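Local coordinates for enoyl-CoA hydratase subunit II (Geobacillus kaustophilus, PDB 2EJ5), which belongs to the enoyl-CoA hydratase/isomerase family and probably catalyses the reversible addition of water to the double bond of enoyl-CoA thioesters, perhaps in phenylacetate breakdown, at residues 11-16 with 195-200; 118-123 with 187-192; 37-42 with 87-92. All coordinates share one frame; numbering follows the deposited sequence.

Interaction 1: 11-16 with 195-200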
loop_
_atom_site.group_PDB
_atom_site.type_symbol
_atom_site.label_atom_id
_atom_site.label_comp_id
_atom_site.label_asym_id
_atom_site.label_seq_id
_atom_site.Cartn_x
_atom_site.Cartn_y
_atom_site.Cartn_z
ATOM N N GLY A 11 8.887 -0.329 -35.030
ATOM C CA GLY A 11 7.442 -0.339 -35.125
ATOM C C GLY A 11 7.013 0.922 -34.423
ATOM O O GLY A 11 7.392 2.021 -34.834
ATOM N N GLN A 12 6.243 0.762 -33.346
ATOM C CA GLN A 12 5.898 1.898 -32.498
ATOM C C GLN A 12 6.410 1.752 -31.067
ATOM O O GLN A 12 5.852 2.339 -30.141
ATOM C CB GLN A 12 4.417 2.134 -32.537
ATOM C CG GLN A 12 3.961 2.358 -33.977
ATOM C CD GLN A 12 2.658 3.051 -34.043
ATOM O OE1 GLN A 12 2.599 4.248 -34.280
ATOM N NE2 GLN A 12 1.591 2.311 -33.819
ATOM N N VAL A 13 7.463 0.963 -30.908
ATOM C CA VAL A 13 8.124 0.893 -29.631
ATOM C C VAL A 13 9.532 1.452 -29.652
ATOM O O VAL A 13 10.353 1.114 -30.541
ATOM C CB VAL A 13 7.914 -0.471 -28.811
ATOM C CG1 VAL A 13 7.118 -1.548 -29.548
ATOM C CG2 VAL A 13 9.159 -0.979 -28.050
ATOM N N ALA A 14 9.781 2.361 -28.714
ATOM C CA ALA A 14 11.136 2.853 -28.489
ATOM C C ALA A 14 11.882 1.909 -27.561
ATOM O O ALA A 14 11.483 1.689 -26.412
ATOM C CB ALA A 14 11.125 4.311 -27.947
ATOM N N TRP A 15 12.957 1.334 -28.077
ATOM C CA TRP A 15 13.821 0.437 -27.357
ATOM C C TRP A 15 14.972 1.297 -26.821
ATOM O O TRP A 15 15.790 1.846 -27.590
ATOM C CB TRP A 15 14.298 -0.684 -28.275
ATOM C CG TRP A 15 13.164 -1.585 -28.716
ATOM C CD1 TRP A 15 12.274 -1.376 -29.770
ATOM C CD2 TRP A 15 12.768 -2.811 -28.097
ATOM N NE1 TRP A 15 11.366 -2.407 -29.829
ATOM C CE2 TRP A 15 11.648 -3.305 -28.822
ATOM C CE3 TRP A 15 13.247 -3.543 -26.996
ATOM C CZ2 TRP A 15 11.007 -4.500 -28.475
ATOM C CZ3 TRP A 15 12.618 -4.722 -26.650
ATOM C CH2 TRP A 15 11.502 -5.199 -27.398
ATOM N N LEU A 16 14.990 1.483 -25.509
ATOM C CA LEU A 16 16.039 2.258 -24.847
ATOM C C LEU A 16 16.955 1.257 -24.171
ATOM O O LEU A 16 16.631 0.632 -23.140
ATOM C CB LEU A 16 15.401 3.311 -23.900
ATOM C CG LEU A 16 16.277 4.504 -23.449
ATOM C CD1 LEU A 16 15.482 5.581 -22.710
ATOM C CD2 LEU A 16 17.504 4.060 -22.652
ATOM N N ARG A 195 2.202 -5.405 -27.826
ATOM C CA ARG A 195 0.835 -5.433 -27.348
ATOM C C ARG A 195 0.433 -4.099 -26.697
ATOM O O ARG A 195 -0.649 -3.605 -26.952
ATOM C CB ARG A 195 0.636 -6.600 -26.388
ATOM C CG ARG A 195 -0.538 -6.428 -25.506
ATOM C CD ARG A 195 -0.660 -7.576 -24.512
ATOM N NE ARG A 195 -1.965 -7.519 -23.850
ATOM C CZ ARG A 195 -2.268 -8.157 -22.720
ATOM N NH1 ARG A 195 -1.356 -8.911 -22.100
ATOM N NH2 ARG A 195 -3.485 -8.038 -22.210
ATOM N N LEU A 196 1.307 -3.510 -25.868
ATOM C CA LEU A 196 1.026 -2.178 -25.281
ATOM C C LEU A 196 1.005 -1.082 -26.340
ATOM O O LEU A 196 0.145 -0.175 -26.300
ATOM C CB LEU A 196 2.088 -1.826 -24.254
ATOM C CG LEU A 196 1.958 -2.556 -22.908
ATOM C CD1 LEU A 196 3.275 -2.461 -22.170
ATOM C CD2 LEU A 196 0.862 -1.863 -22.111
ATOM N N SER A 197 1.937 -1.184 -27.304
ATOM C CA SER A 197 2.055 -0.154 -28.359
ATOM C C SER A 197 0.817 -0.086 -29.272
ATOM O O SER A 197 0.625 0.892 -30.027
ATOM C CB SER A 197 3.357 -0.339 -29.150
ATOM O OG SER A 197 3.172 -1.295 -30.190
ATOM N N ALA A 198 -0.042 -1.112 -29.166
ATOM C CA ALA A 198 -1.282 -1.177 -29.924
ATOM C C ALA A 198 -2.505 -0.675 -29.160
ATOM O O ALA A 198 -3.588 -0.545 -29.729
ATOM C CB ALA A 198 -1.536 -2.638 -30.410
ATOM N N MET A 199 -2.337 -0.398 -27.864
ATOM C CA MET A 199 -3.458 0.009 -27.019
ATOM C C MET A 199 -3.688 1.518 -27.143
ATOM O O MET A 199 -2.872 2.212 -27.792
ATOM C CB MET A 199 -3.141 -0.380 -25.546
ATOM C CG MET A 199 -2.911 -1.863 -25.331
ATOM S SD MET A 199 -3.081 -2.294 -23.583
ATOM C CE MET A 199 -4.881 -2.236 -23.420
ATOM N N PRO A 200 -4.795 2.040 -26.569
ATOM C CA PRO A 200 -5.089 3.494 -26.625
ATOM C C PRO A 200 -4.104 4.301 -25.785
ATOM O O PRO A 200 -4.340 4.580 -24.609
ATOM C CB PRO A 200 -6.491 3.602 -26.018
ATOM C CG PRO A 200 -7.060 2.232 -26.134
ATOM C CD PRO A 200 -5.874 1.323 -25.869
HETATM O O HOH W 1 5.020 -1.520 -32.501
#
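Ser197, near the C-terminal part of helix 185-197, sets its short side chain against Gln12 and Val13. These belong to the turn and second strand of the hairpin 5-10/13-18, which begins the sheet of the crotonase fold. The contact is small and buried. From its CB outward, Ser197 meets first backbone and then methyl: CB lies 3.8 Å from Gln12 O and 4.0 Å from Val13 CG1, a van der Waals seat without a direct hydrogen bond between the two segments. The CB atoms of Gln12 and Ser197 also come within 4.3 Å of each other. One bond further out, OG is placed between its own backbone N and carbonyl carbon (chi1 85°). There it is hydrogen-bonded to Glu194 O, one turn back in the helix, while still facing the hairpin. Val13 CG1 touches this hydroxyl as well as CB, and the same valine also packs on Ala193 and Glu194. Cys50 of the adjoining strand 50-55 lies against Ser197 too. The polar link is indirect. A single water accepts from Gln12 N at 2.7 Å, satisfying a backbone donor at the hairpin turn, and donates its own hydrogen to Ser197 OG at 3.0 Å.

Interaction 2: 118-123 with 187-192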
loop_
_atom_site.group_PDB
_atom_site.type_symbol
_atom_site.label_atom_id
_atom_site.label_comp_id
_atom_site.label_asym_id
_atom_site.label_seq_id
_atom_site.Cartn_x
_atom_site.Cartn_y
_atom_site.Cartn_z
ATOM N N PHE A 118 5.856 -1.532 -15.835
ATOM C CA PHE A 118 5.859 -2.995 -15.825
ATOM C C PHE A 118 7.298 -3.457 -15.720
ATOM O O PHE A 118 8.208 -2.754 -16.226
ATOM C CB PHE A 118 5.267 -3.537 -17.137
ATOM C CG PHE A 118 3.871 -3.045 -17.438
ATOM C CD1 PHE A 118 2.751 -3.692 -16.882
ATOM C CD2 PHE A 118 3.668 -1.960 -18.283
ATOM C CE1 PHE A 118 1.455 -3.273 -17.149
ATOM C CE2 PHE A 118 2.369 -1.529 -18.569
ATOM C CZ PHE A 118 1.250 -2.193 -18.004
ATOM N N ARG A 119 7.518 -4.608 -15.071
ATOM C CA ARG A 119 8.860 -5.193 -14.904
ATOM C C ARG A 119 8.786 -6.657 -15.368
ATOM O O ARG A 119 8.094 -7.472 -14.743
ATOM C CB ARG A 119 9.325 -5.166 -13.425
ATOM C CG ARG A 119 9.868 -3.776 -12.913
ATOM C CD ARG A 119 9.872 -3.655 -11.365
ATOM N NE ARG A 119 8.475 -3.584 -10.971
ATOM C CZ ARG A 119 7.719 -2.505 -11.150
ATOM N NH1 ARG A 119 8.251 -1.402 -11.650
ATOM N NH2 ARG A 119 6.433 -2.524 -10.845
ATOM N N LEU A 120 9.428 -6.955 -16.498
ATOM C CA LEU A 120 9.481 -8.309 -17.021
ATOM C C LEU A 120 10.849 -8.799 -16.616
ATOM O O LEU A 120 11.848 -8.242 -17.052
ATOM C CB LEU A 120 9.361 -8.315 -18.562
ATOM C CG LEU A 120 8.162 -7.626 -19.205
ATOM C CD1 LEU A 120 8.240 -7.694 -20.759
ATOM C CD2 LEU A 120 6.826 -8.268 -18.699
ATOM N N LEU A 121 10.893 -9.827 -15.791
ATOM C CA LEU A 121 12.167 -10.320 -15.308
ATOM C C LEU A 121 12.510 -11.605 -16.068
ATOM O O LEU A 121 11.703 -12.520 -16.137
ATOM C CB LEU A 121 12.099 -10.599 -13.821
ATOM C CG LEU A 121 12.437 -9.474 -12.822
ATOM C CD1 LEU A 121 11.812 -8.115 -13.079
ATOM C CD2 LEU A 121 12.060 -9.991 -11.438
ATOM N N SER A 122 13.699 -11.639 -16.645
ATOM C CA SER A 122 14.218 -12.883 -17.183
ATOM C C SER A 122 14.425 -13.843 -16.029
ATOM O O SER A 122 14.578 -13.410 -14.876
ATOM C CB SER A 122 15.529 -12.620 -17.901
ATOM O OG SER A 122 16.287 -13.799 -17.868
ATOM N N GLU A 123 14.463 -15.154 -16.294
ATOM C CA GLU A 123 14.616 -16.079 -15.169
ATOM C C GLU A 123 15.949 -15.918 -14.427
ATOM O O GLU A 123 16.082 -16.376 -13.297
ATOM C CB GLU A 123 14.368 -17.545 -15.563
ATOM C CG GLU A 123 15.383 -18.165 -16.469
ATOM C CD GLU A 123 14.996 -19.620 -16.882
ATOM O OE1 GLU A 123 14.703 -20.461 -15.976
ATOM O OE2 GLU A 123 14.999 -19.912 -18.106
ATOM N N GLU A 187 11.460 -12.835 -27.592
ATOM C CA GLU A 187 10.140 -12.825 -28.223
ATOM C C GLU A 187 9.051 -12.365 -27.264
ATOM O O GLU A 187 8.164 -11.615 -27.659
ATOM C CB GLU A 187 9.765 -14.197 -28.818
ATOM C CG GLU A 187 8.374 -14.218 -29.454
ATOM C CD GLU A 187 8.277 -13.460 -30.772
ATOM O OE1 GLU A 187 9.311 -13.031 -31.337
ATOM O OE2 GLU A 187 7.144 -13.287 -31.257
ATOM N N GLU A 188 9.100 -12.811 -26.020
ATOM C CA GLU A 188 8.041 -12.416 -25.070
ATOM C C GLU A 188 8.087 -10.945 -24.713
ATOM O O GLU A 188 7.027 -10.315 -24.540
ATOM C CB GLU A 188 8.094 -13.240 -23.801
ATOM C CG GLU A 188 7.841 -14.674 -24.044
ATOM C CD GLU A 188 6.440 -15.067 -23.712
ATOM O OE1 GLU A 188 5.477 -14.315 -24.060
ATOM O OE2 GLU A 188 6.319 -16.149 -23.089
ATOM N N VAL A 189 9.307 -10.410 -24.556
ATOM C CA VAL A 189 9.489 -8.976 -24.377
ATOM C C VAL A 189 8.925 -8.199 -25.571
ATOM O O VAL A 189 8.116 -7.286 -25.396
ATOM C CB VAL A 189 10.986 -8.600 -24.123
ATOM C CG1 VAL A 189 11.171 -7.115 -24.139
ATOM C CG2 VAL A 189 11.454 -9.195 -22.797
ATOM N N LYS A 190 9.345 -8.548 -26.790
ATOM C CA LYS A 190 8.789 -7.848 -27.943
ATOM C C LYS A 190 7.270 -7.950 -28.036
ATOM O O LYS A 190 6.631 -6.968 -28.332
ATOM C CB LYS A 190 9.509 -8.153 -29.291
ATOM C CG LYS A 190 9.227 -9.438 -29.974
ATOM C CD LYS A 190 9.751 -9.446 -31.474
ATOM C CE LYS A 190 8.757 -8.861 -32.477
ATOM N NZ LYS A 190 9.178 -9.168 -33.894
ATOM N N GLN A 191 6.688 -9.111 -27.770
ATOM C CA GLN A 191 5.232 -9.227 -27.896
ATOM C C GLN A 191 4.491 -8.369 -26.838
ATOM O O GLN A 191 3.442 -7.794 -27.118
ATOM C CB GLN A 191 4.793 -10.699 -27.755
ATOM C CG GLN A 191 5.296 -11.633 -28.887
ATOM C CD GLN A 191 4.553 -12.967 -28.895
ATOM O OE1 GLN A 191 4.917 -13.900 -29.637
ATOM N NE2 GLN A 191 3.510 -13.069 -28.071
ATOM N N PHE A 192 5.046 -8.307 -25.621
ATOM C CA PHE A 192 4.435 -7.503 -24.530
ATOM C C PHE A 192 4.482 -6.022 -24.908
ATOM O O PHE A 192 3.479 -5.323 -24.830
ATOM C CB PHE A 192 5.169 -7.783 -23.190
ATOM C CG PHE A 192 4.482 -7.181 -21.975
ATOM C CD1 PHE A 192 3.438 -7.852 -21.355
ATOM C CD2 PHE A 192 4.906 -5.958 -21.453
ATOM C CE1 PHE A 192 2.805 -7.305 -20.232
ATOM C CE2 PHE A 192 4.272 -5.385 -20.335
ATOM C CZ PHE A 192 3.229 -6.058 -19.724
#
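Phe192 pushes the rim of its ring, CE2 and CZ, into the face of Phe118, a T-shaped pair with centroids 5.2 Å apart and planes at 78°. The closest atoms are Phe192 CZ and Phe118 CD1, at 3.7 Å, with the edge displaced toward one side of the Phe118 ring. Phe192 CG stands anti to the backbone N (chi1 -171°), which extends the ring from the helix toward the strand and leaves one of its broad faces to Leu120. Into that face fits the CD2 methyl of Leu120, 4.0 Å from the centroid of the Phe192 ring and almost on its normal, a CH-pi contact. The other branch, CD1, fills the hollow between Phe192 and Val189: it lies 3.8 Å from Phe192 CD2 and 4.1 Å from Val189 CG2, and also rests on the helix backbone at Val189 CA. The fork of Leu120 thus serves as the bump, and Val189 and Phe192, one helical turn apart, as the walls of its socket. With an alanine in place of Phe192, the Leu120 methyls would probably lose their aromatic wall and the Phe118 face its edge-on partner, leaving a gap. The segment axes run 10.2 Å apart and nearly antiparallel, at 167°. Helix 185-197 lies along the sheet of the crotonase core here: strand 118-122 sits between strands 97-101 and 178-180, from which Val98 and Lys178 also touch Phe192, while Leu156 packs on Phe118 and Leu161 on Phe192, both from the second subunit.

Interaction 3: 37-42 with 87-92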
loop_
_atom_site.group_PDB
_atom_site.type_symbol
_atom_site.label_atom_id
_atom_site.label_comp_id
_atom_site.label_asym_id
_atom_site.label_seq_id
_atom_site.Cartn_x
_atom_site.Cartn_y
_atom_site.Cartn_z
ATOM N N LYS A 37 17.227 12.733 -22.061
ATOM C CA LYS A 37 16.925 13.174 -23.431
ATOM C C LYS A 37 16.065 12.173 -24.231
ATOM O O LYS A 37 15.100 12.566 -24.883
ATOM C CB LYS A 37 18.246 13.443 -24.168
ATOM C CG LYS A 37 18.073 14.092 -25.548
ATOM C CD LYS A 37 19.416 14.621 -26.057
ATOM C CE LYS A 37 19.305 15.228 -27.458
ATOM N NZ LYS A 37 18.945 14.193 -28.489
ATOM N N ALA A 38 16.426 10.898 -24.156
ATOM C CA ALA A 38 15.740 9.826 -24.880
ATOM C C ALA A 38 14.295 9.692 -24.367
ATOM O O ALA A 38 13.374 9.549 -25.155
ATOM C CB ALA A 38 16.483 8.531 -24.690
ATOM N N LEU A 39 14.100 9.761 -23.034
ATOM C CA LEU A 39 12.741 9.666 -22.473
ATOM C C LEU A 39 11.900 10.807 -22.926
ATOM O O LEU A 39 10.738 10.639 -23.210
ATOM C CB LEU A 39 12.734 9.609 -20.943
ATOM C CG LEU A 39 13.300 8.341 -20.303
ATOM C CD1 LEU A 39 13.357 8.523 -18.788
ATOM C CD2 LEU A 39 12.571 7.016 -20.736
ATOM N N LYS A 40 12.489 12.000 -23.004
ATOM C CA LYS A 40 11.726 13.175 -23.411
ATOM C C LYS A 40 11.413 13.060 -24.914
ATOM O O LYS A 40 10.337 13.438 -25.344
ATOM C CB LYS A 40 12.493 14.482 -23.068
ATOM C CG LYS A 40 12.738 14.715 -21.550
ATOM C CD LYS A 40 13.670 15.911 -21.290
ATOM C CE LYS A 40 13.736 16.286 -19.786
ATOM N NZ LYS A 40 14.656 17.478 -19.444
ATOM N N GLN A 41 12.346 12.496 -25.668
ATOM C CA GLN A 41 12.203 12.230 -27.118
ATOM C C GLN A 41 10.997 11.290 -27.335
ATOM O O GLN A 41 10.022 11.645 -28.013
ATOM C CB GLN A 41 13.497 11.584 -27.621
ATOM C CG GLN A 41 13.689 11.401 -29.143
ATOM C CD GLN A 41 15.186 11.158 -29.515
ATOM O OE1 GLN A 41 16.091 11.250 -28.652
ATOM N NE2 GLN A 41 15.444 10.845 -30.807
ATOM N N ALA A 42 11.061 10.123 -26.689
ATOM C CA ALA A 42 9.945 9.158 -26.714
ATOM C C ALA A 42 8.609 9.771 -26.335
ATOM O O ALA A 42 7.593 9.516 -26.986
ATOM C CB ALA A 42 10.277 7.956 -25.830
ATOM N N MET A 87 15.011 10.846 -13.390
ATOM C CA MET A 87 13.846 10.308 -12.687
ATOM C C MET A 87 12.627 11.184 -12.857
ATOM O O MET A 87 11.515 10.665 -12.929
ATOM C CB MET A 87 14.171 9.993 -11.197
ATOM C CG MET A 87 15.398 9.002 -11.013
ATOM S SD MET A 87 15.384 7.433 -11.932
ATOM C CE MET A 87 13.903 6.691 -11.245
ATOM N N LYS A 88 12.803 12.503 -12.980
ATOM C CA LYS A 88 11.653 13.383 -13.250
ATOM C C LYS A 88 11.128 13.176 -14.657
ATOM O O LYS A 88 9.912 13.177 -14.868
ATOM C CB LYS A 88 11.985 14.869 -13.061
ATOM C CG LYS A 88 12.364 15.211 -11.637
ATOM C CD LYS A 88 12.559 16.692 -11.489
ATOM C CE LYS A 88 12.544 17.031 -10.035
ATOM N NZ LYS A 88 13.183 18.375 -9.799
ATOM N N ALA A 89 12.042 13.017 -15.631
ATOM C CA ALA A 89 11.603 12.708 -17.002
ATOM C C ALA A 89 10.801 11.397 -17.012
ATOM O O ALA A 89 9.746 11.321 -17.620
ATOM C CB ALA A 89 12.801 12.599 -17.978
ATOM N N LEU A 90 11.315 10.364 -16.363
ATOM C CA LEU A 90 10.586 9.081 -16.326
ATOM C C LEU A 90 9.250 9.269 -15.651
ATOM O O LEU A 90 8.228 8.795 -16.125
ATOM C CB LEU A 90 11.423 7.998 -15.646
ATOM C CG LEU A 90 10.916 6.554 -15.545
ATOM C CD1 LEU A 90 10.461 5.997 -16.928
ATOM C CD2 LEU A 90 12.011 5.664 -14.904
ATOM N N HIS A 91 9.250 9.986 -14.541
ATOM C CA HIS A 91 8.060 10.101 -13.696
ATOM C C HIS A 91 6.963 10.877 -14.420
ATOM O O HIS A 91 5.786 10.593 -14.246
ATOM C CB HIS A 91 8.471 10.739 -12.346
ATOM C CG HIS A 91 7.357 10.875 -11.360
ATOM N ND1 HIS A 91 6.481 11.932 -11.375
ATOM C CD2 HIS A 91 6.948 10.065 -10.352
ATOM C CE1 HIS A 91 5.597 11.789 -10.403
ATOM N NE2 HIS A 91 5.855 10.665 -9.769
ATOM N N HIS A 92 7.342 11.832 -15.270
ATOM C CA HIS A 92 6.346 12.599 -16.012
ATOM C C HIS A 92 6.015 12.010 -17.387
ATOM O O HIS A 92 5.090 12.453 -17.996
ATOM C CB HIS A 92 6.748 14.079 -16.147
ATOM C CG HIS A 92 6.881 14.792 -14.830
ATOM N ND1 HIS A 92 7.865 14.488 -13.909
ATOM C CD2 HIS A 92 6.173 15.819 -14.293
ATOM C CE1 HIS A 92 7.749 15.278 -12.857
ATOM N NE2 HIS A 92 6.736 16.102 -13.068
#
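Beside the contact of Leu39 with Ala89 and Leu90, the flat groups are the imidazoles of His91 and His92, neither of which touches helix 37-42. The His91 ring is stacked with Phe219 of the third subunit, and His92 ND1 lies at the edge of the His91 ring, in the plane of that ring. The His92 ring folds back on its own helix: ND1 donates to Lys88 O at 2.6 Å with an N-H...O angle of 149°, the oxygen lying somewhat out of the ring plane. His92 N reaches the same Lys88 O at 2.9 Å from the opposite face of the carbonyl, so two donors grip this oxygen, and the ND1 bond helps to fix the ring's rotation. No hydrogen bond joins the two segments; the side chains meet through apolar atoms. In the crotonase fold, helices 29-44 and 75-92 are the connecting helices of successive beta-alpha-beta crossovers, 13-18 to 50-55 and 50-55 to 97-101, and they run side by side in the same direction. Their axes here are 9.0 Å apart and cross at 21°. Leu39 spans the groove: with CG anti to the carbonyl carbon (chi1 -69°), its CD1 methyl comes down on the neighbouring backbone, 3.7 Å from both the N and the CB of Leu90 and 4.2 Å from Ala89 CB. The small Ala89 lets the helices approach, and Lys40 CG lies 4.2 Å from Ala89 CB, its extended chain leading on toward solvent. Inward, Leu39 rests on Leu16, while Leu90 also packs on Leu112 and Ala115.

Interactions 1 and 2 both secure helix 185-197 to the sheet, and they meet where Trp15 packs on Val189 and Lys190, and Leu196 on Phe118. Both are buried and border the second subunit, yet interaction 2 is aromatic and aliphatic throughout, whereas interaction 1, beside the hairpin turn, admits a bridging water. Interaction 3 joins two helices instead; it is only partly buried, has a lysine at its rim and adjoins the third subunit. It meets interaction 1 through Leu16, which touches Ala38 and Leu39. Interactions 2 and 3 do not touch: the two contacts lie on opposite sides of the chain's centre, with nearest atoms about 9 Å apart.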